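Local coordinates for ficolin-3 (Homo sapiens, PDB 2J5Z), which is a fibrinogen-like lectin of innate immunity that binds galactose and probably recognises sugars on microbial surfaces, at residues 168-173 / 197-202. Residues are numbered along the deposited sequence; the frame is centred on the assembly and turned at random.
With GAL (beta-D-galactopyranose), chain E.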
loop_
_atom_site.group_PDB
_atom_site.type_symbol
_atom_site.label_atom_id
_atom_site.label_comp_id
_atom_site.label_asym_id
_atom_site.label_seq_id
_atom_site.Cartn_x
_atom_site.Cartn_y
_atom_site.Cartn_z
ATOM N N ALA A 168 15.319 26.170 -10.290
ATOM C CA ALA A 168 14.792 25.299 -9.236
ATOM C C ALA A 168 14.361 26.147 -8.042
ATOM O O ALA A 168 13.283 25.954 -7.493
ATOM C CB ALA A 168 15.830 24.270 -8.821
ATOM N N VAL A 169 15.209 27.088 -7.650
ATOM C CA VAL A 169 14.857 28.021 -6.580
ATOM C C VAL A 169 13.687 28.868 -7.058
ATOM O O VAL A 169 12.631 28.902 -6.432
ATOM C CB VAL A 169 16.052 28.916 -6.197
ATOM C CG1 VAL A 169 15.605 30.067 -5.299
ATOM C CG2 VAL A 169 17.144 28.091 -5.521
ATOM N N ILE A 170 13.862 29.514 -8.208
ATOM C CA ILE A 170 12.843 30.419 -8.730
ATOM C C ILE A 170 11.458 29.797 -8.785
ATOM O O ILE A 170 10.500 30.411 -8.333
ATOM C CB ILE A 170 13.227 30.983 -10.124
ATOM C CG1 ILE A 170 14.455 31.893 -10.011
ATOM C CG2 ILE A 170 12.058 31.733 -10.740
ATOM C CD1 ILE A 170 14.252 33.072 -9.067
ATOM N N VAL A 171 11.342 28.578 -9.326
ATOM C CA VAL A 171 10.027 27.965 -9.532
ATOM C C VAL A 171 9.672 26.828 -8.542
ATOM O O VAL A 171 8.661 26.149 -8.715
ATOM C CB VAL A 171 9.830 27.472 -10.994
ATOM C CG1 VAL A 171 10.448 28.473 -11.973
ATOM C CG2 VAL A 171 10.439 26.094 -11.196
ATOM N N HIS A 172 10.511 26.640 -7.531
ATOM C CA HIS A 172 10.277 25.658 -6.455
ATOM C C HIS A 172 10.081 24.225 -6.970
ATOM O O HIS A 172 9.033 23.600 -6.754
ATOM C CB HIS A 172 9.099 26.076 -5.563
ATOM C CG HIS A 172 9.265 25.667 -4.131
ATOM N ND1 HIS A 172 8.631 24.566 -3.589
ATOM C CD2 HIS A 172 10.007 26.201 -3.133
ATOM C CE1 HIS A 172 8.972 24.446 -2.317
ATOM N NE2 HIS A 172 9.805 25.425 -2.015
ATOM N N GLY A 173 11.099 23.716 -7.658
ATOM C CA GLY A 173 11.056 22.354 -8.178
ATOM C C GLY A 173 12.426 21.791 -8.490
ATOM O O GLY A 173 13.449 22.298 -8.004
ATOM N N HIS A 197 0.117 27.890 -6.956
ATOM C CA HIS A 197 1.265 28.759 -6.876
ATOM C C HIS A 197 1.470 29.367 -8.261
ATOM O O HIS A 197 0.827 28.944 -9.216
ATOM C CB HIS A 197 2.461 27.934 -6.408
ATOM C CG HIS A 197 2.108 26.967 -5.318
ATOM N ND1 HIS A 197 2.340 27.229 -3.984
ATOM C CD2 HIS A 197 1.482 25.766 -5.361
ATOM C CE1 HIS A 197 1.900 26.216 -3.255
ATOM N NE2 HIS A 197 1.373 25.317 -4.067
ATOM N N LYS A 198 2.323 30.382 -8.348
ATOM C CA LYS A 198 2.683 30.995 -9.622
ATOM C C LYS A 198 3.202 29.889 -10.539
ATOM O O LYS A 198 2.770 29.747 -11.685
ATOM C CB LYS A 198 3.778 32.041 -9.381
ATOM C CG LYS A 198 4.074 32.993 -10.539
ATOM C CD LYS A 198 5.217 33.935 -10.147
ATOM C CE LYS A 198 5.496 34.978 -11.226
ATOM N NZ LYS A 198 6.648 35.865 -10.866
ATOM N N TYR A 199 4.120 29.096 -9.997
ATOM C CA TYR A 199 4.677 27.941 -10.691
ATOM C C TYR A 199 4.315 26.688 -9.908
ATOM O O TYR A 199 4.683 26.565 -8.735
ATOM C CB TYR A 199 6.191 28.065 -10.762
ATOM C CG TYR A 199 6.650 29.375 -11.351
ATOM C CD1 TYR A 199 6.325 29.714 -12.654
ATOM C CD2 TYR A 199 7.407 30.277 -10.601
ATOM C CE1 TYR A 199 6.734 30.913 -13.202
ATOM C CE2 TYR A 199 7.829 31.485 -11.144
ATOM C CZ TYR A 199 7.486 31.794 -12.449
ATOM O OH TYR A 199 7.892 32.981 -13.016
ATOM N N GLY A 200 3.603 25.769 -10.552
ATOM C CA GLY A 200 3.203 24.516 -9.902
ATOM C C GLY A 200 3.419 23.301 -10.785
ATOM O O GLY A 200 4.292 23.306 -11.650
ATOM N N ILE A 201 2.606 22.267 -10.576
ATOM C CA ILE A 201 2.709 21.023 -11.351
ATOM C C ILE A 201 2.028 21.270 -12.694
ATOM O O ILE A 201 0.841 20.982 -12.880
ATOM C CB ILE A 201 2.115 19.818 -10.572
ATOM C CG1 ILE A 201 2.867 19.659 -9.247
ATOM C CG2 ILE A 201 2.190 18.539 -11.405
ATOM C CD1 ILE A 201 2.227 18.694 -8.249
ATOM N N ASP A 202 2.808 21.840 -13.612
ATOM C CA ASP A 202 2.291 22.472 -14.830
ATOM C C ASP A 202 2.740 21.746 -16.104
ATOM O O ASP A 202 3.832 21.176 -16.152
ATOM C CB ASP A 202 2.784 23.917 -14.922
ATOM C CG ASP A 202 2.330 24.786 -13.755
ATOM O OD1 ASP A 202 1.367 24.413 -13.057
ATOM O OD2 ASP A 202 2.953 25.851 -13.542
HETATM C C1 GAL E . 9.128 30.029 -18.488
HETATM C C2 GAL E . 8.016 29.038 -18.183
HETATM C C3 GAL E . 7.213 29.479 -16.965
HETATM C C4 GAL E . 8.077 30.040 -15.834
HETATM C C5 GAL E . 9.251 30.870 -16.328
HETATM C C6 GAL E . 10.188 31.216 -15.177
HETATM O O1 GAL E . 9.899 29.592 -19.614
HETATM O O2 GAL E . 7.138 28.927 -19.312
HETATM O O3 GAL E . 6.477 28.355 -16.479
HETATM O O4 GAL E . 8.576 28.967 -15.030
HETATM O O5 GAL E . 9.939 30.118 -17.323
HETATM O O6 GAL E . 10.556 32.598 -15.258
HETATM O O HOH W 1 6.350 24.516 -8.517
#
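Two first torsions bring V171 and Y199 together: Y199 CG lies opposite its own carbonyl carbon (chi1 -53°), which carries the ring toward the helix end, and V171 CG1 holds the same position (chi1 -39°), putting that methyl over the ring. CG1 sits 4.0 Å from the centroid of the Y199 ring, 18° from its normal, which qualifies as a CH-pi contact, displaced toward the CD2 rim. The two side chains cross nearly at right angles, and V171 CB also packs on Y199 CB at 3.7 Å. The aliphatic CG of K198 covers the opposite ring face, sandwiching the tyrosine. I170 adds a looser apolar touch, CG2 to Y199 CE2 at 4.3 Å.

Beneath the side chains a water within bonding distance of V171 O (2.8 Å) and Y199 O (2.7 Å) can bridge them, though acceptors in reach outnumber its protons. G200 N donates to D202 OD2 (3.1 Å), bracing the loop behind the tyrosine.

Galactose meets both partners: V171 CG1 lies 3.6 Å from GAL O4, and Y199 CE1 lies obliquely to GAL C4. C180 N also hydrogen-bonds the sugar, and S179, Y181 and V209 line the pocket. At positive phi H172 leaves helical geometry in a Schellman motif (G173 N to A168 O, H172 N to V169 O); V171, in the last turn of helix 167-171, packs against the loop preceding strand 215-220.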